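Local coordinates for protein sulfate transporter/antisigma-factor antagonist STAS (Planctomyces limnophilus, PDB 3T6O) that probably acts as an anti-sigma factor antagonist, a STAS-domain protein of the kind that regulates transcription by relieving sigma factors from inhibition, at residues 37-42 / 66-71; 50-55 / 85-90. All blocks are in the same frame, centred on the assembly; numbering follows the deposited sequence.

Interaction 1: residues 37-42 / 66-71; sequences STFLAA and IELLVR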
loop_
_atom_site.group_PDB
_atom_site.type_symbol
_atom_site.label_atom_id
_atom_site.label_comp_id
_atom_site.label_asym_id
_atom_site.label_seq_id
_atom_site.Cartn_x
_atom_site.Cartn_y
_atom_site.Cartn_z
ATOM N N SER A 37 -3.561 11.792 12.601
ATOM C CA SER A 37 -4.096 13.102 12.293
ATOM C C SER A 37 -3.223 14.288 12.769
ATOM O O SER A 37 -2.907 15.211 12.002
ATOM C CB SER A 37 -5.527 13.176 12.840
ATOM O OG SER A 37 -6.016 14.473 12.712
ATOM N N THR A 38 -2.796 14.252 14.014
ATOM C CA THR A 38 -1.892 15.278 14.525
ATOM C C THR A 38 -0.560 15.221 13.773
ATOM O O THR A 38 -0.031 16.237 13.373
ATOM C CB THR A 38 -1.725 15.100 16.068
ATOM O OG1 THR A 38 -3.018 15.212 16.640
ATOM C CG2 THR A 38 -0.854 16.158 16.712
ATOM N N PHE A 39 -0.043 14.016 13.541
ATOM C CA PHE A 39 1.193 13.856 12.854
ATOM C C PHE A 39 1.179 14.444 11.443
ATOM O O PHE A 39 2.065 15.250 11.052
ATOM C CB PHE A 39 1.552 12.380 12.827
ATOM C CG PHE A 39 2.763 12.078 12.038
ATOM C CD1 PHE A 39 4.019 12.360 12.557
ATOM C CD2 PHE A 39 2.680 11.512 10.782
ATOM C CE1 PHE A 39 5.180 12.086 11.824
ATOM C CE2 PHE A 39 3.832 11.223 10.044
ATOM C CZ PHE A 39 5.082 11.533 10.550
ATOM N N LEU A 40 0.167 14.055 10.664
ATOM C CA LEU A 40 0.099 14.506 9.281
ATOM C C LEU A 40 -0.173 16.015 9.216
ATOM O O LEU A 40 0.376 16.700 8.370
ATOM C CB LEU A 40 -0.932 13.688 8.464
ATOM C CG LEU A 40 -0.593 12.212 8.229
ATOM C CD1 LEU A 40 -1.702 11.557 7.456
ATOM C CD2 LEU A 40 0.708 12.046 7.470
ATOM N N ALA A 41 -0.950 16.551 10.143
ATOM C CA ALA A 41 -1.208 18.003 10.118
ATOM C C ALA A 41 0.083 18.780 10.454
ATOM O O ALA A 41 0.266 19.866 9.956
ATOM C CB ALA A 41 -2.400 18.419 11.078
ATOM N N ALA A 42 0.995 18.184 11.222
ATOM C CA ALA A 42 2.285 18.803 11.539
ATOM C C ALA A 42 3.274 18.795 10.346
ATOM O O ALA A 42 4.368 19.299 10.460
ATOM C CB ALA A 42 2.939 18.093 12.738
ATOM N N ILE A 66 5.895 2.563 10.588
ATOM C CA ILE A 66 6.801 2.934 9.516
ATOM C C ILE A 66 6.003 3.497 8.350
ATOM O O ILE A 66 6.430 4.454 7.720
ATOM C CB ILE A 66 7.689 1.765 9.042
ATOM C CG1 ILE A 66 8.673 1.377 10.155
ATOM C CG2 ILE A 66 8.504 2.178 7.808
ATOM C CD1 ILE A 66 9.639 0.257 9.722
ATOM N N GLU A 67 4.861 2.880 8.068
ATOM C CA GLU A 67 3.952 3.355 7.044
ATOM C C GLU A 67 3.484 4.800 7.314
ATOM O O GLU A 67 3.486 5.629 6.403
ATOM C CB GLU A 67 2.718 2.461 6.947
ATOM C CG GLU A 67 2.938 1.215 6.186
ATOM C CD GLU A 67 1.717 0.263 6.233
ATOM O OE1 GLU A 67 0.615 0.684 6.738
ATOM O OE2 GLU A 67 1.901 -0.881 5.761
ATOM N N LEU A 68 3.103 5.090 8.548
ATOM C CA LEU A 68 2.746 6.497 8.875
ATOM C C LEU A 68 3.892 7.452 8.607
ATOM O O LEU A 68 3.703 8.504 8.020
ATOM C CB LEU A 68 2.332 6.654 10.329
ATOM C CG LEU A 68 1.822 8.059 10.757
ATOM C CD1 LEU A 68 0.644 8.560 9.898
ATOM C CD2 LEU A 68 1.432 7.990 12.216
ATOM N N LEU A 69 5.089 7.097 9.069
ATOM C CA LEU A 69 6.266 7.952 8.888
ATOM C C LEU A 69 6.512 8.267 7.387
ATOM O O LEU A 69 6.843 9.415 7.002
ATOM C CB LEU A 69 7.477 7.327 9.546
ATOM C CG LEU A 69 7.642 7.246 11.093
ATOM C CD1 LEU A 69 9.046 6.763 11.472
ATOM C CD2 LEU A 69 7.378 8.542 11.774
ATOM N N VAL A 70 6.269 7.262 6.547
ATOM C CA VAL A 70 6.461 7.372 5.093
ATOM C C VAL A 70 5.435 8.365 4.541
ATOM O O VAL A 70 5.754 9.165 3.681
ATOM C CB VAL A 70 6.408 5.988 4.425
ATOM C CG1 VAL A 70 6.258 6.068 2.912
ATOM C CG2 VAL A 70 7.697 5.132 4.798
ATOM N N ARG A 71 4.225 8.350 5.082
ATOM C CA ARG A 71 3.209 9.322 4.673
ATOM C C ARG A 71 3.624 10.731 5.009
ATOM O O ARG A 71 3.377 11.659 4.230
ATOM C CB ARG A 71 1.832 9.029 5.287
ATOM C CG ARG A 71 1.238 7.727 4.864
ATOM C CD ARG A 71 -0.048 7.431 5.645
ATOM N NE ARG A 71 -1.084 8.342 5.250
ATOM C CZ ARG A 71 -2.229 8.559 5.898
ATOM N NH1 ARG A 71 -2.494 7.927 7.036
ATOM N NH2 ARG A 71 -3.121 9.407 5.379
#
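The ring of Phe39 overlaps the branched end of Leu68, the two side chains running antiparallel past one another. CD2 of the ring lies 3.6 Å from Leu68 CG and 3.7 Å from Leu68 CD1. With CG anti to the backbone N (chi1 175°), the Phe39 ring extends toward the second helix. Further along the ring, Phe39 CE2 is 3.4 Å from Leu68 O, an oblique contact with the backbone. The Leu69 side chain runs roughly perpendicular to that of Phe39, its CD2 4.0 Å from Phe39 CZ.

The segments belong to helices 29-41 and 63-76 of the STAS domain. Over residues 37-41 and 66-71 the two run roughly parallel, the axes of these short stretches 28° apart and 10.2 Å from each other at closest approach. No hydrogen bond joins the two segments, and side chains fill the gap. Toward the sheet, Phe39 and Leu69 both rest on Ile53 of strand 50-54.

Leu40 supplies the other half of the contact. Its CG is 4.2 Å from Leu68 CD1, while Leu40 CD1 sits over one face of the Arg71 guanidinium, 3.3 Å from Arg71 NH2 and offset toward the rim. The bend of the arginine chain at chi3 (69°) turns that face to Leu40 CD1, the two side chains crossing at about a right angle. CD2 of Leu40 packs on the root of the same chain, 3.9 Å from Arg71 CB. The polar end of Arg71 is directed to Glu95 of a neighbouring subunit.

Interaction 2: residues 50-55 / 85-90; sequences KVLIDL and ALCSVS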
loop_
_atom_site.group_PDB
_atom_site.type_symbol
_atom_site.label_atom_id
_atom_site.label_comp_id
_atom_site.label_asym_id
_atom_site.label_seq_id
_atom_site.Cartn_x
_atom_site.Cartn_y
_atom_site.Cartn_z
ATOM N N LYS A 50 11.566 20.963 7.811
ATOM C CA LYS A 50 12.470 20.103 8.510
ATOM C C LYS A 50 11.685 19.474 9.666
ATOM O O LYS A 50 11.037 20.199 10.456
ATOM C CB LYS A 50 13.652 20.945 9.015
ATOM C CG LYS A 50 14.599 21.377 7.902
ATOM C CD LYS A 50 15.678 22.301 8.379
ATOM C CE LYS A 50 16.647 22.593 7.247
ATOM N NZ LYS A 50 17.833 23.397 7.655
ATOM N N VAL A 51 11.736 18.147 9.748
ATOM C CA VAL A 51 10.963 17.364 10.683
ATOM C C VAL A 51 11.895 16.347 11.374
ATOM O O VAL A 51 12.697 15.692 10.720
ATOM C CB VAL A 51 9.755 16.641 9.943
ATOM C CG1 VAL A 51 9.144 15.569 10.853
ATOM C CG2 VAL A 51 8.705 17.650 9.535
ATOM N N LEU A 52 11.738 16.188 12.689
ATOM C CA LEU A 52 12.525 15.290 13.468
ATOM C C LEU A 52 11.585 14.434 14.241
ATOM O O LEU A 52 10.752 14.965 14.967
ATOM C CB LEU A 52 13.389 16.099 14.458
ATOM C CG LEU A 52 14.267 15.286 15.428
ATOM C CD1 LEU A 52 15.272 14.370 14.625
ATOM C CD2 LEU A 52 15.011 16.243 16.406
ATOM N N ILE A 53 11.721 13.115 14.142
ATOM C CA ILE A 53 10.876 12.206 14.902
ATOM C C ILE A 53 11.734 11.764 16.072
ATOM O O ILE A 53 12.706 10.996 15.915
ATOM C CB ILE A 53 10.477 10.973 14.080
ATOM C CG1 ILE A 53 10.001 11.401 12.687
ATOM C CG2 ILE A 53 9.433 10.112 14.809
ATOM C CD1 ILE A 53 8.768 12.263 12.688
ATOM N N ASP A 54 11.394 12.249 17.247
ATOM C CA ASP A 54 12.161 11.931 18.426
ATOM C C ASP A 54 11.538 10.726 19.130
ATOM O O ASP A 54 10.510 10.854 19.834
ATOM C CB ASP A 54 12.241 13.141 19.335
ATOM C CG ASP A 54 13.020 12.870 20.650
ATOM O OD1 ASP A 54 13.497 11.741 20.900
ATOM O OD2 ASP A 54 13.164 13.830 21.415
ATOM N N LEU A 55 12.229 9.593 19.010
ATOM C CA LEU A 55 11.679 8.310 19.421
ATOM C C LEU A 55 12.056 7.916 20.837
ATOM O O LEU A 55 11.894 6.756 21.216
ATOM C CB LEU A 55 12.068 7.252 18.393
ATOM C CG LEU A 55 11.206 7.393 17.109
ATOM C CD1 LEU A 55 11.761 6.631 15.897
ATOM C CD2 LEU A 55 9.732 6.893 17.308
ATOM N N ALA A 85 14.107 13.456 9.632
ATOM C CA ALA A 85 15.169 12.837 10.446
ATOM C C ALA A 85 14.574 12.095 11.653
ATOM O O ALA A 85 13.449 12.350 12.116
ATOM C CB ALA A 85 16.204 13.931 10.921
ATOM N N LEU A 86 15.329 11.140 12.159
ATOM C CA LEU A 86 14.971 10.472 13.408
ATOM C C LEU A 86 16.051 10.732 14.459
ATOM O O LEU A 86 17.202 11.078 14.113
ATOM C CB LEU A 86 14.873 8.988 13.171
ATOM C CG LEU A 86 14.063 8.442 11.991
ATOM C CD1 LEU A 86 14.104 6.886 12.025
ATOM C CD2 LEU A 86 12.651 8.920 12.017
ATOM N N CYS A 87 15.685 10.591 15.732
ATOM C CA CYS A 87 16.665 10.564 16.808
ATOM C C CYS A 87 16.187 9.735 17.971
ATOM O O CYS A 87 15.026 9.391 18.049
ATOM C CB CYS A 87 17.083 11.954 17.320
ATOM S SG CYS A 87 15.794 12.910 18.172
ATOM N N SER A 88 17.138 9.367 18.825
ATOM C CA SER A 88 16.858 8.663 20.075
ATOM C C SER A 88 16.121 7.349 19.850
ATOM O O SER A 88 15.220 6.977 20.604
ATOM C CB SER A 88 16.117 9.586 21.052
ATOM O OG SER A 88 17.016 10.612 21.404
ATOM N N VAL A 89 16.571 6.630 18.833
ATOM C CA VAL A 89 15.929 5.363 18.416
ATOM C C VAL A 89 16.552 4.281 19.263
ATOM O O VAL A 89 17.788 4.146 19.302
ATOM C CB VAL A 89 16.148 5.091 16.929
ATOM C CG1 VAL A 89 15.299 3.828 16.426
ATOM C CG2 VAL A 89 15.790 6.280 16.147
ATOM N N SER A 90 15.739 3.533 19.996
ATOM C CA SER A 90 16.306 2.465 20.852
ATOM C C SER A 90 16.997 1.399 20.004
ATOM O O SER A 90 16.694 1.263 18.839
ATOM C CB SER A 90 15.245 1.773 21.689
ATOM O OG SER A 90 14.442 0.952 20.868
HETATM O O HOH W 1 16.154 12.905 22.438
HETATM O O HOH W 2 13.046 4.318 20.155
#
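Neighbouring parallel strands in the central sheet of the STAS domain, 50-54 and 83-87, pair here through Leu52-Ala85, Ile53-Leu86 and Asp54-Cys87. Four backbone bonds alternate between them: Ala85 N to Val51 O (2.9 Å), Ile53 N to Ala85 O, Cys87 N to Ile53 O and Leu55 N to Cys87 O, the last carrying the pairing just past the end of strand 50-54.

On one face Leu52, Ala85, Asp54 and Cys87 gather. CD1 of Leu52 reaches Ala85 CB at 3.8 Å, and its CD2 lies 3.9 Å from Cys87 SG. With chi1 at 67°, that sulfur stands between its own backbone N and carbonyl carbon, a position from which it also touches Asp54 CG and CB. The carboxylate turns OD1 toward Ser88 CB (3.4 Å), and the same OD1 is hydrogen-bonded to Glu56 N. On the other face Ile53 and Leu86 extend together, with Ile53 CB 3.6 Å from Leu86 CD2.

Beyond the strands, a water links Leu55 O and Ser90 N, 2.8 Å from the latter, while Ser90 caps the start of helix 91-97 through Cys93 N. Helix 112-118 packs against Leu52, Asp54 and Cys87, helix 91-97 touches Leu86 and Val89, and strand 15-19 hydrogen-bonds along the far side of strand 50-54.

The centres of interactions 1 and 2 lie 13 Å apart, and the two contacts are layers of one core: helices 29-41 and 63-76 in interaction 1, the central strands 50-54 and 83-87 in interaction 2. Along the chain the segments alternate in the order 37-42, 50-55, 66-71, 85-90, each helix being followed by a strand of the pair. The layers meet directly where Phe39 CE1 is 3.7 Å from Ile53 CD1, and where Leu69 touches both Ile53 and Leu86. Ile53 and Leu86 lie on the face covered by helices 29-41 and 63-76, so the helix pair packs on the strand pair through apolar side chains.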